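Local coordinates for protein tannase (Fusobacterium nucleatum subsp. nucleatum ATCC 25586, PDB 6YQ4) that acts as a tannase, probably an ester hydrolase of the alpha/beta-hydrolase type, conferring detoxicant activity against gallotannins, and binds a magnesium ion, at residues G130-A135 with N366-D371; A202-C207 with E483-W488; Y275-K280 with L288-K293; N309-A314 with A470-G475; F382-N387 with S408-A413. All coordinates share one frame; numbering follows the deposited sequence.

In the fold
Following the chain from the N terminus, contact 1 opens just before helix 134-148 and closes at the end of helix 364-368. Contact 2 opens on strand 202-206 and closes on helix 482-493, so it crosses contact 1 and encloses the other three. Contact 3 closes a short loop between the end of helix 259-279 and the segment before helix 298-316, nested in contacts 1 and 2. Contact 4 starts on helix 298-316, crosses contact 1 and ends beyond strand 465-469, enclosing contact 5, which ties helix 381-394 to the loop 408-413. Contact 2 belongs to the central sheet region; contacts 1 and 4 fasten the long 207-434 excursion to it. Contacts 1 and 5 touch, F369 against A413.

Contact 1: G130-A135 with N366-D371; sequences GKAPAA and NNLFGD
The ammonium group of K131 is gripped from several directions. NZ gives a very short hydrogen bond to N367 O at 2.5 Å, with the donor tilted 18° from the carbonyl plane, and a weak one to N367 OD1 at 3.2 Å. It also makes a salt bridge to D375, a weak bond to R119 O and a cation-pi contact with Y128, and R119 donates to N367 OD1. Such a setting should keep the lysine charged. Its chain reaches there with CG turned away from the carbonyl carbon (chi1 -49°) and a bend at chi2, running close past the backbone of G370 before crossing the N367 side chain at about a right angle.

This is where the loop leading into helix 134-148, which follows strand 110-114 and precedes strand 160-163 of the alpha/beta-hydrolase-type sheet in the chain, meets the end of helix 364-368, part of the long excursion between strands 202-206 and 435-439. The backbones are joined directly: A132 N donates to L368 O at 3.0 Å, almost straight at 177°. Beside that bond the methyl of A132 packs on one branch of L368, CB to CD1 3.6 Å, and more distantly on the F369 ring, CB to CD1 4.1 Å. L368 and F369 also touch L212 of helix 212-223. A water lies between the carbonyls of A132 and G370, 2.9 Å from G370 O, and links the two backbones a second time. Past A132 a cis peptide leads into P133, the N-cap of helix 134-148, and A134 N turns back to K131 O at 3.1 Å.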
# COMPACT_ATOMS: atom_id res chain seq x y z
N GLY A 130 -6.09 -16.72 -5.52
CA GLY A 130 -5.78 -15.34 -5.24
C GLY A 130 -4.62 -15.16 -4.28
O GLY A 130 -4.49 -14.12 -3.63
N LYS A 131 -3.80 -16.19 -4.17
CA LYS A 131 -2.54 -16.05 -3.48
C LYS A 131 -1.56 -15.29 -4.37
O LYS A 131 -1.75 -15.17 -5.58
CB LYS A 131 -1.95 -17.41 -3.10
CG LYS A 131 -2.92 -18.34 -2.41
CD LYS A 131 -3.40 -17.75 -1.10
CE LYS A 131 -3.73 -18.85 -0.12
NZ LYS A 131 -3.98 -18.30 1.23
N ALA A 132 -0.50 -14.79 -3.74
CA ALA A 132 0.51 -14.01 -4.45
C ALA A 132 0.99 -14.76 -5.68
O ALA A 132 1.24 -15.97 -5.62
CB ALA A 132 1.67 -13.72 -3.50
N PRO A 133 1.16 -14.09 -6.82
CA PRO A 133 1.07 -12.66 -7.11
C PRO A 133 -0.21 -12.21 -7.84
O PRO A 133 -0.16 -11.25 -8.60
CB PRO A 133 2.29 -12.45 -8.01
CG PRO A 133 2.33 -13.76 -8.83
CD PRO A 133 1.80 -14.84 -7.93
N ALA A 134 -1.35 -12.86 -7.56
CA ALA A 134 -2.58 -12.58 -8.31
C ALA A 134 -2.97 -11.10 -8.28
O ALA A 134 -3.34 -10.53 -9.31
CB ALA A 134 -3.74 -13.43 -7.75
N ALA A 135 -2.96 -10.46 -7.11
CA ALA A 135 -3.52 -9.11 -7.05
C ALA A 135 -2.68 -8.12 -7.85
O ALA A 135 -3.24 -7.22 -8.48
CB ALA A 135 -3.66 -8.63 -5.60
N ASN A 366 1.28 -14.30 5.95
CA ASN A 366 1.39 -15.76 5.82
C ASN A 366 0.37 -16.30 4.83
O ASN A 366 0.68 -17.12 3.96
CB ASN A 366 1.16 -16.43 7.16
CG ASN A 366 2.30 -16.26 8.12
OD1 ASN A 366 2.07 -15.92 9.29
ND2 ASN A 366 3.52 -16.55 7.66
N ASN A 367 -0.90 -15.87 4.98
CA ASN A 367 -1.97 -16.33 4.11
C ASN A 367 -1.79 -15.85 2.67
O ASN A 367 -2.20 -16.57 1.75
CB ASN A 367 -3.31 -15.86 4.68
CG ASN A 367 -4.48 -16.51 4.01
OD1 ASN A 367 -5.04 -15.98 3.08
ND2 ASN A 367 -4.83 -17.71 4.47
N LEU A 368 -1.19 -14.66 2.46
CA LEU A 368 -0.93 -14.19 1.09
C LEU A 368 0.05 -15.10 0.35
O LEU A 368 -0.09 -15.29 -0.86
CB LEU A 368 -0.39 -12.74 1.10
CG LEU A 368 0.36 -12.16 -0.13
CD1 LEU A 368 -0.60 -11.97 -1.29
CD2 LEU A 368 1.12 -10.81 0.18
N PHE A 369 1.00 -15.70 1.06
CA PHE A 369 2.05 -16.51 0.46
C PHE A 369 1.75 -18.01 0.46
O PHE A 369 2.65 -18.81 0.20
CB PHE A 369 3.40 -16.25 1.15
CG PHE A 369 4.02 -14.92 0.76
CD1 PHE A 369 4.35 -14.65 -0.56
CD2 PHE A 369 4.21 -13.93 1.70
CE1 PHE A 369 4.86 -13.45 -0.92
CE2 PHE A 369 4.76 -12.71 1.35
CZ PHE A 369 5.08 -12.47 0.03
N GLY A 370 0.51 -18.41 0.74
CA GLY A 370 0.09 -19.74 0.35
C GLY A 370 0.12 -19.90 -1.17
O GLY A 370 0.49 -18.96 -1.88
N ASP A 371 -0.24 -21.07 -1.68
CA ASP A 371 -0.36 -21.27 -3.12
C ASP A 371 -1.61 -22.10 -3.40
O ASP A 371 -2.49 -22.23 -2.54
CB ASP A 371 0.94 -21.88 -3.68
CG ASP A 371 1.26 -23.27 -3.11
OD1 ASP A 371 0.37 -23.88 -2.47
OD2 ASP A 371 2.41 -23.75 -3.29
O HOH W 1 1.89 -17.93 -4.26

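Contact 2: A202-C207 with E483-W488; sequences AVSAYC and EELFNW
L485 and W488, one helical turn apart, are the two side chains by which helix 483-488 rests on strand 202-206. A chi1 of 171° swings L485 CG away from its own N, and the residue spreads both methyls over the strand: CD2 comes to Y206 OH at 3.4 Å, at the edge of the tyrosine ring and near its plane, while CD1 lies 3.8 Å from S204 OG. The benzo end of W488 reaches the strand further back, with CH2 3.5 Å from V203 O and 4.0 Å from A202 CB. No hydrogen bond passes between the segments; S204 OG bonds N163 and Y206 OH bonds D481.

The other side of the helix is loose. E483, E484 and N487 are exposed and take no part, whereas F486 turns away into a separate aromatic cluster with F74, Y103 and Y109.

The helix runs nearly antiparallel to the strand, at 161° with axes 11.0 Å apart. A C-terminal helix lying like this on one face of a largely parallel sheet is what an alpha/beta-hydrolase fold presents, and C207, just past the strand, touches D444 and H476 of the probable catalytic triad.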
# COMPACT_ATOMS: atom_id res chain seq x y z
N ALA A 202 2.13 7.86 -11.92
CA ALA A 202 2.43 8.30 -10.57
C ALA A 202 1.76 7.36 -9.58
O ALA A 202 0.73 6.76 -9.88
CB ALA A 202 1.99 9.74 -10.33
N VAL A 203 2.37 7.23 -8.40
CA VAL A 203 1.91 6.35 -7.34
C VAL A 203 1.51 7.21 -6.16
O VAL A 203 2.27 8.10 -5.75
CB VAL A 203 3.01 5.36 -6.91
CG1 VAL A 203 2.62 4.64 -5.65
CG2 VAL A 203 3.31 4.38 -7.98
N SER A 204 0.33 6.96 -5.61
CA SER A 204 -0.00 7.41 -4.28
C SER A 204 -0.27 6.18 -3.42
O SER A 204 -0.99 5.28 -3.85
CB SER A 204 -1.22 8.34 -4.27
OG SER A 204 -1.82 8.30 -2.99
N ALA A 205 0.34 6.14 -2.23
CA ALA A 205 0.33 4.97 -1.35
C ALA A 205 0.21 5.44 0.09
O ALA A 205 1.13 6.05 0.63
CB ALA A 205 1.60 4.12 -1.51
N TYR A 206 -0.93 5.13 0.71
CA TYR A 206 -1.15 5.35 2.13
C TYR A 206 -0.74 4.10 2.88
O TYR A 206 -1.14 3.00 2.51
CB TYR A 206 -2.61 5.66 2.44
CG TYR A 206 -3.10 6.95 1.82
CD1 TYR A 206 -3.62 6.96 0.53
CD2 TYR A 206 -3.03 8.15 2.52
CE1 TYR A 206 -4.07 8.14 -0.03
CE2 TYR A 206 -3.47 9.34 1.97
CZ TYR A 206 -3.99 9.32 0.70
OH TYR A 206 -4.44 10.47 0.16
N CYS A 207 0.07 4.29 3.92
CA CYS A 207 0.55 3.29 4.87
C CYS A 207 0.84 1.95 4.20
O CYS A 207 0.32 0.93 4.65
CB CYS A 207 -0.46 3.13 6.00
SG CYS A 207 -2.21 2.87 5.52
N GLU A 483 -8.11 16.74 -0.39
CA GLU A 483 -7.83 18.04 -0.98
C GLU A 483 -6.34 18.18 -1.28
O GLU A 483 -5.95 18.51 -2.40
CB GLU A 483 -8.32 19.18 -0.08
CG GLU A 483 -7.73 20.53 -0.47
CD GLU A 483 -8.43 21.71 0.20
OE1 GLU A 483 -8.20 22.87 -0.22
OE2 GLU A 483 -9.21 21.49 1.15
N GLU A 484 -5.49 17.86 -0.31
CA GLU A 484 -4.05 17.86 -0.54
C GLU A 484 -3.65 16.84 -1.61
O GLU A 484 -2.78 17.13 -2.44
CB GLU A 484 -3.32 17.57 0.77
CG GLU A 484 -3.94 18.32 1.92
CD GLU A 484 -3.10 18.25 3.17
OE1 GLU A 484 -3.64 17.78 4.22
OE2 GLU A 484 -1.92 18.67 3.12
N LEU A 485 -4.25 15.65 -1.59
CA LEU A 485 -3.86 14.61 -2.53
C LEU A 485 -4.07 15.07 -3.96
O LEU A 485 -3.19 14.89 -4.81
CB LEU A 485 -4.66 13.33 -2.29
CG LEU A 485 -4.48 12.26 -3.38
CD1 LEU A 485 -3.02 11.84 -3.47
CD2 LEU A 485 -5.34 11.03 -3.12
N PHE A 486 -5.22 15.67 -4.25
CA PHE A 486 -5.48 16.08 -5.62
C PHE A 486 -4.80 17.40 -5.97
O PHE A 486 -4.66 17.73 -7.16
CB PHE A 486 -7.01 16.12 -5.85
CG PHE A 486 -7.61 14.73 -6.09
CD1 PHE A 486 -7.65 14.18 -7.36
CD2 PHE A 486 -8.07 13.96 -5.03
CE1 PHE A 486 -8.18 12.91 -7.58
CE2 PHE A 486 -8.60 12.69 -5.24
CZ PHE A 486 -8.64 12.16 -6.52
N ASN A 487 -4.34 18.15 -4.97
CA ASN A 487 -3.41 19.23 -5.24
C ASN A 487 -2.09 18.67 -5.78
O ASN A 487 -1.57 19.15 -6.80
CB ASN A 487 -3.19 20.06 -3.97
CG ASN A 487 -4.38 20.96 -3.64
OD1 ASN A 487 -5.14 21.36 -4.53
ND2 ASN A 487 -4.54 21.27 -2.37
N TRP A 488 -1.56 17.63 -5.13
CA TRP A 488 -0.34 16.97 -5.57
C TRP A 488 -0.49 16.40 -6.98
O TRP A 488 0.40 16.56 -7.82
CB TRP A 488 0.04 15.88 -4.58
CG TRP A 488 1.27 15.11 -4.96
CD1 TRP A 488 2.56 15.50 -4.79
CD2 TRP A 488 1.32 13.83 -5.59
NE1 TRP A 488 3.42 14.54 -5.26
CE2 TRP A 488 2.68 13.50 -5.76
CE3 TRP A 488 0.35 12.92 -6.02
CZ2 TRP A 488 3.10 12.31 -6.35
CZ3 TRP A 488 0.77 11.73 -6.59
CH2 TRP A 488 2.13 11.44 -6.75

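Contact 3: Y275-K280 with L288-K293; sequences YLNSLK and LLTLDK
N277 holds the two segments together with hydrogen bonds from both ends of its side-chain amide. L291 N donates to N277 OD1 at 3.0 Å, in the carbonyl plane and on a lone pair, with an angle of 151° at the hydrogen. N277 ND2 returns a straighter bond to L291 O, also 3.0 Å (173°), lying in the plane of its own amide. The amide thus pairs with both backbone groups of L291, much as a neighbouring strand would, and the two bonds fix its rotation. OD1 also sits close to T290, 3.2 Å from its CA.

Water adds a third polar link: one molecule donates to L276 O at 2.7 Å and to L289 O at 2.8 Å.

The apolar part is carried by L276. Extended from its backbone N (chi1 -178°), it lays CD2 over the opposite chain, 3.5 Å from L289 O and 4.0 Å from L291 CD1. At the exposed margin L288 CD2 meets K280 CA at 4.0 Å, where the chain has just left the helix with positive phi.

The segment 288-293 therefore folds back along the end of helix 259-279. S298, opening helix 298-316, bonds L288 O and T290 N through OG. L276 and L289 reach helices 298-316 and 450-461, and L291 touches W221 of helix 212-223.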
# COMPACT_ATOMS: atom_id res chain seq x y z
N TYR A 275 20.47 -5.73 7.64
CA TYR A 275 19.69 -5.54 6.43
C TYR A 275 19.73 -4.09 5.97
O TYR A 275 20.02 -3.80 4.81
CB TYR A 275 18.25 -5.99 6.61
CG TYR A 275 17.34 -5.47 5.50
CD1 TYR A 275 17.49 -5.91 4.18
CD2 TYR A 275 16.36 -4.51 5.77
CE1 TYR A 275 16.66 -5.43 3.16
CE2 TYR A 275 15.54 -4.01 4.77
CZ TYR A 275 15.69 -4.47 3.47
OH TYR A 275 14.88 -3.94 2.50
N LEU A 276 19.44 -3.16 6.88
CA LEU A 276 19.43 -1.75 6.51
C LEU A 276 20.76 -1.31 5.91
O LEU A 276 20.78 -0.61 4.90
CB LEU A 276 19.07 -0.90 7.71
CG LEU A 276 19.01 0.56 7.26
CD1 LEU A 276 17.61 1.11 7.48
CD2 LEU A 276 20.08 1.43 7.96
N ASN A 277 21.89 -1.74 6.50
CA ASN A 277 23.18 -1.32 5.94
C ASN A 277 23.42 -1.90 4.56
O ASN A 277 24.23 -1.35 3.80
CB ASN A 277 24.33 -1.73 6.85
CG ASN A 277 24.23 -1.09 8.19
OD1 ASN A 277 23.57 -0.07 8.33
ND2 ASN A 277 24.86 -1.69 9.20
N SER A 278 22.77 -3.02 4.23
CA SER A 278 22.99 -3.65 2.93
C SER A 278 22.41 -2.83 1.79
O SER A 278 22.84 -2.99 0.65
CB SER A 278 22.39 -5.05 2.90
OG SER A 278 20.95 -4.98 2.86
N LEU A 279 21.41 -1.99 2.09
CA LEU A 279 20.73 -1.19 1.08
C LEU A 279 21.55 0.02 0.65
O LEU A 279 21.36 0.51 -0.47
CB LEU A 279 19.36 -0.74 1.63
CG LEU A 279 18.40 -1.78 2.25
CD1 LEU A 279 17.19 -1.15 2.98
CD2 LEU A 279 17.93 -2.73 1.19
N LYS A 280 22.47 0.50 1.49
CA LYS A 280 23.31 1.67 1.19
C LYS A 280 22.45 2.87 0.80
O LYS A 280 22.59 3.47 -0.27
CB LYS A 280 24.34 1.34 0.11
CG LYS A 280 25.10 0.09 0.46
CD LYS A 280 26.37 -0.08 -0.34
CE LYS A 280 27.06 -1.38 0.03
NZ LYS A 280 27.22 -1.52 1.51
N LEU A 288 25.37 8.44 4.21
CA LEU A 288 24.88 7.07 4.32
C LEU A 288 24.09 6.91 5.60
O LEU A 288 24.53 7.34 6.67
CB LEU A 288 26.02 6.06 4.30
CG LEU A 288 26.63 5.68 2.95
CD1 LEU A 288 28.10 5.41 3.13
CD2 LEU A 288 25.91 4.47 2.33
N LEU A 289 22.93 6.28 5.49
CA LEU A 289 22.08 5.99 6.63
C LEU A 289 22.42 4.57 7.06
O LEU A 289 22.22 3.62 6.30
CB LEU A 289 20.62 6.18 6.24
CG LEU A 289 20.30 7.63 5.82
CD1 LEU A 289 18.94 7.77 5.24
CD2 LEU A 289 20.45 8.60 6.98
N THR A 290 22.97 4.43 8.26
CA THR A 290 23.41 3.14 8.77
C THR A 290 22.96 2.95 10.22
O THR A 290 22.42 3.86 10.86
CB THR A 290 24.93 3.00 8.67
OG1 THR A 290 25.55 3.96 9.54
CG2 THR A 290 25.39 3.22 7.23
N LEU A 291 23.22 1.74 10.73
CA LEU A 291 22.98 1.39 12.11
C LEU A 291 24.15 0.57 12.62
O LEU A 291 24.65 -0.30 11.90
CB LEU A 291 21.67 0.60 12.28
CG LEU A 291 20.38 1.39 12.00
CD1 LEU A 291 19.16 0.47 11.78
CD2 LEU A 291 20.12 2.40 13.12
N ASP A 292 24.61 0.90 13.84
CA ASP A 292 25.51 0.09 14.65
C ASP A 292 24.85 -1.23 15.06
O ASP A 292 23.65 -1.44 14.89
CB ASP A 292 25.90 0.80 15.96
CG ASP A 292 26.53 2.17 15.75
OD1 ASP A 292 27.14 2.42 14.68
OD2 ASP A 292 26.44 2.99 16.69
N LYS A 293 25.66 -2.09 15.69
CA LYS A 293 25.15 -3.37 16.18
C LYS A 293 24.20 -3.19 17.36
O LYS A 293 23.31 -4.01 17.56
CB LYS A 293 26.32 -4.29 16.57
CG LYS A 293 27.09 -4.83 15.38
CD LYS A 293 27.27 -6.35 15.44
CE LYS A 293 28.16 -6.85 14.30
NZ LYS A 293 29.27 -7.73 14.78
O HOH W 2 21.59 1.83 4.21

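Contact 4: N309-A314 with A470-G475; sequences NSANRA and APWGQG
Helix 309-314 comes nearest the loop 470-475 at S310 and W472, whose CA atoms lie 5.6 Å apart, just where the loop enters a type II beta turn from P471 to Q474 with G473 at positive phi. This loop follows strand 465-469, the last of the sheet; in an alpha/beta-hydrolase fold that is the place of the catalytic histidine, and the probable one comes directly after G475.

W472 lies against the helix. Its CG stands anti to the backbone N (chi1 -175°), swinging the indole across one helical turn. A314 CB sits over the five-membered ring in a CH-pi contact, 3.9 Å from the centroid and 29° off the normal, while A311 CB meets CZ3 of W472 at 3.6 Å. Elsewhere the indole is held by NE1 bonding D320 O and by F324, edge-to-face. A water accepts from W472 N at 3.0 Å and makes a weak, long bond to S310 O.

S310 OG has two roles: it lies in the plane of the W472 ring at its edge, 3.5 Å from CE3, and it donates to A470 O at 2.6 Å, coming in almost head-on with a C=O...OG angle of 171°.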
# COMPACT_ATOMS: atom_id res chain seq x y z
N ASN A 309 9.73 16.83 12.19
CA ASN A 309 9.03 17.59 11.17
C ASN A 309 7.53 17.43 11.31
O ASN A 309 6.78 18.40 11.15
CB ASN A 309 9.50 17.16 9.79
CG ASN A 309 10.83 17.77 9.40
OD1 ASN A 309 11.41 18.60 10.13
ND2 ASN A 309 11.31 17.37 8.24
N SER A 310 7.06 16.20 11.59
CA SER A 310 5.64 15.98 11.82
C SER A 310 5.12 16.80 13.00
O SER A 310 4.11 17.51 12.88
CB SER A 310 5.36 14.50 12.06
OG SER A 310 3.99 14.29 12.39
N ALA A 311 5.77 16.70 14.17
CA ALA A 311 5.31 17.45 15.35
C ALA A 311 5.38 18.97 15.14
O ALA A 311 4.56 19.70 15.70
CB ALA A 311 6.10 17.04 16.58
N ASN A 312 6.34 19.46 14.36
CA ASN A 312 6.40 20.91 14.15
C ASN A 312 5.29 21.40 13.22
O ASN A 312 4.80 22.53 13.39
CB ASN A 312 7.75 21.30 13.60
CG ASN A 312 8.74 21.48 14.68
OD1 ASN A 312 8.37 21.82 15.82
ND2 ASN A 312 10.02 21.24 14.38
N ARG A 313 4.88 20.59 12.25
CA ARG A 313 3.71 20.95 11.46
C ARG A 313 2.47 20.97 12.34
O ARG A 313 1.64 21.89 12.23
CB ARG A 313 3.54 19.99 10.29
CG ARG A 313 2.25 20.18 9.49
CD ARG A 313 2.35 19.47 8.13
NE ARG A 313 3.28 20.17 7.23
CZ ARG A 313 4.48 19.71 6.86
NH1 ARG A 313 5.24 20.42 6.04
NH2 ARG A 313 4.92 18.54 7.32
N ALA A 314 2.34 19.99 13.23
CA ALA A 314 1.19 19.95 14.13
C ALA A 314 1.11 21.21 14.97
O ALA A 314 0.05 21.82 15.09
CB ALA A 314 1.26 18.71 15.01
N ALA A 470 4.78 11.96 7.50
CA ALA A 470 4.13 11.20 8.57
C ALA A 470 3.17 12.15 9.28
O ALA A 470 3.56 12.84 10.23
CB ALA A 470 5.15 10.61 9.54
N PRO A 471 1.92 12.22 8.84
CA PRO A 471 0.98 13.18 9.43
C PRO A 471 0.73 12.90 10.91
O PRO A 471 0.46 11.77 11.31
CB PRO A 471 -0.29 12.99 8.60
CG PRO A 471 0.16 12.28 7.36
CD PRO A 471 1.31 11.44 7.75
N TRP A 472 0.80 13.95 11.71
CA TRP A 472 0.68 13.86 13.16
C TRP A 472 -0.69 13.35 13.60
O TRP A 472 -1.73 13.70 13.02
CB TRP A 472 0.95 15.23 13.79
CG TRP A 472 0.97 15.18 15.28
CD1 TRP A 472 -0.06 15.50 16.13
CD2 TRP A 472 2.06 14.75 16.10
NE1 TRP A 472 0.34 15.30 17.44
CE2 TRP A 472 1.64 14.85 17.45
CE3 TRP A 472 3.37 14.32 15.83
CZ2 TRP A 472 2.47 14.51 18.51
CZ3 TRP A 472 4.19 13.98 16.88
CH2 TRP A 472 3.73 14.07 18.21
N GLY A 473 -0.69 12.56 14.67
CA GLY A 473 -1.92 12.05 15.24
C GLY A 473 -2.71 11.14 14.34
O GLY A 473 -3.91 10.95 14.57
N GLN A 474 -2.09 10.56 13.33
CA GLN A 474 -2.79 9.80 12.30
C GLN A 474 -2.41 8.33 12.43
O GLN A 474 -1.22 7.99 12.42
CB GLN A 474 -2.45 10.34 10.91
CG GLN A 474 -2.89 9.45 9.75
CD GLN A 474 -4.41 9.39 9.64
OE1 GLN A 474 -5.06 10.43 9.47
NE2 GLN A 474 -4.98 8.18 9.74
N GLY A 475 -3.41 7.47 12.56
CA GLY A 475 -3.20 6.04 12.59
C GLY A 475 -3.35 5.43 11.22
O GLY A 475 -3.26 6.12 10.19
O HOH W 3 1.99 16.44 10.45

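Contact 5: F382-N387 with S408-A413; sequences FSFDIN and SIPKMA
F384 and M412 both have chi1 close to 180° (173° and 178°), which sends the phenyl ring out from its helix and the thioether chain out from the opposite segment to meet it. M412 then bends at chi2 and chi3, curling its methyl back onto the root of the phenylalanine: CE touches F384 CB at 3.5 Å. The sulfur follows in an oblique Met-aromatic contact, SD 5.2 Å from the ring centroid and 39° off the normal.

Further out along the ring P410 takes over, crossing F384 at about a right angle. Its CG lies 3.7 Å from F384 CE1, and the same CE1 meets P410 O at 3.6 Å, with the carbonyl oxygen at the ring edge near its plane. One turn on, N387 adds only its CB, 3.9 Å from P410 CB; its amide is engaged elsewhere, ND2 bonding L359 O. The segments share no hydrogen bond, and the contact lies at the surface.

The segment 408-413 runs past helix 381-394 just after residues 396-407, which are not modelled, and leads into helix 415-420. K411 and A413 are held by backbone bonds to H378, and on another side of helix 381-394 F382 packs against helix 259-279.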
# COMPACT_ATOMS: atom_id res chain seq x y z
N PHE A 382 13.84 -16.44 9.10
CA PHE A 382 13.85 -16.46 10.56
C PHE A 382 12.74 -17.36 11.12
O PHE A 382 13.00 -18.25 11.94
CB PHE A 382 13.73 -15.02 11.10
CG PHE A 382 13.56 -14.96 12.59
CD1 PHE A 382 14.68 -14.95 13.42
CD2 PHE A 382 12.29 -14.97 13.16
CE1 PHE A 382 14.53 -14.94 14.81
CE2 PHE A 382 12.13 -14.97 14.55
CZ PHE A 382 13.24 -14.95 15.38
N SER A 383 11.50 -17.12 10.70
CA SER A 383 10.38 -17.92 11.17
C SER A 383 10.45 -19.34 10.64
O SER A 383 10.10 -20.29 11.35
CB SER A 383 9.07 -17.24 10.78
OG SER A 383 9.06 -15.90 11.24
N PHE A 384 10.90 -19.51 9.39
CA PHE A 384 11.01 -20.85 8.85
C PHE A 384 12.01 -21.68 9.64
O PHE A 384 11.70 -22.80 10.07
CB PHE A 384 11.40 -20.80 7.37
CG PHE A 384 11.70 -22.15 6.77
CD1 PHE A 384 10.69 -22.95 6.27
CD2 PHE A 384 13.02 -22.62 6.70
CE1 PHE A 384 10.96 -24.22 5.73
CE2 PHE A 384 13.30 -23.89 6.16
CZ PHE A 384 12.26 -24.68 5.67
N ASP A 385 13.21 -21.14 9.88
CA ASP A 385 14.26 -21.89 10.57
C ASP A 385 13.85 -22.26 11.99
O ASP A 385 14.23 -23.33 12.48
CB ASP A 385 15.58 -21.11 10.63
CG ASP A 385 16.32 -21.04 9.29
OD1 ASP A 385 15.83 -21.58 8.28
OD2 ASP A 385 17.40 -20.43 9.25
N ILE A 386 13.14 -21.38 12.69
CA ILE A 386 12.65 -21.75 14.02
C ILE A 386 11.81 -23.01 13.93
O ILE A 386 12.03 -23.98 14.67
CB ILE A 386 11.85 -20.61 14.66
CG1 ILE A 386 12.75 -19.50 15.19
CG2 ILE A 386 11.03 -21.15 15.81
CD1 ILE A 386 11.96 -18.38 15.83
N ASN A 387 10.86 -23.04 12.99
CA ASN A 387 9.96 -24.18 12.89
C ASN A 387 10.68 -25.40 12.33
O ASN A 387 10.45 -26.53 12.78
CB ASN A 387 8.75 -23.79 12.04
CG ASN A 387 7.75 -22.95 12.81
OD1 ASN A 387 7.44 -23.25 13.96
ND2 ASN A 387 7.27 -21.88 12.19
N SER A 408 4.14 -31.43 12.35
CA SER A 408 4.27 -30.21 11.55
C SER A 408 5.61 -30.14 10.83
O SER A 408 6.64 -30.45 11.41
CB SER A 408 4.12 -28.97 12.43
OG SER A 408 4.84 -29.14 13.64
N ILE A 409 5.58 -29.71 9.57
CA ILE A 409 6.79 -29.42 8.82
C ILE A 409 6.55 -28.13 8.03
O ILE A 409 5.56 -28.04 7.29
CB ILE A 409 7.20 -30.60 7.91
CG1 ILE A 409 8.32 -30.23 6.92
CG2 ILE A 409 5.99 -31.20 7.17
CD1 ILE A 409 9.70 -30.01 7.53
N PRO A 410 7.39 -27.11 8.18
CA PRO A 410 7.04 -25.80 7.63
C PRO A 410 7.27 -25.74 6.13
O PRO A 410 8.10 -26.46 5.57
CB PRO A 410 7.99 -24.85 8.37
CG PRO A 410 9.20 -25.67 8.63
CD PRO A 410 8.70 -27.08 8.86
N LYS A 411 6.49 -24.88 5.48
CA LYS A 411 6.67 -24.61 4.06
C LYS A 411 7.14 -23.18 3.87
O LYS A 411 6.73 -22.27 4.60
CB LYS A 411 5.37 -24.86 3.30
CG LYS A 411 5.16 -26.33 3.01
CD LYS A 411 3.69 -26.66 2.81
CE LYS A 411 3.31 -27.97 3.50
NZ LYS A 411 4.35 -29.06 3.35
N MET A 412 8.03 -22.98 2.90
CA MET A 412 8.57 -21.67 2.57
C MET A 412 8.08 -21.24 1.19
O MET A 412 8.16 -22.02 0.24
CB MET A 412 10.10 -21.69 2.60
CG MET A 412 10.73 -20.34 2.21
SD MET A 412 10.80 -19.14 3.56
CE MET A 412 12.38 -19.57 4.26
N ALA A 413 7.59 -20.00 1.09
CA ALA A 413 7.15 -19.45 -0.19
C ALA A 413 8.27 -19.46 -1.23
O ALA A 413 9.45 -19.38 -0.89
CB ALA A 413 6.66 -18.01 -0.01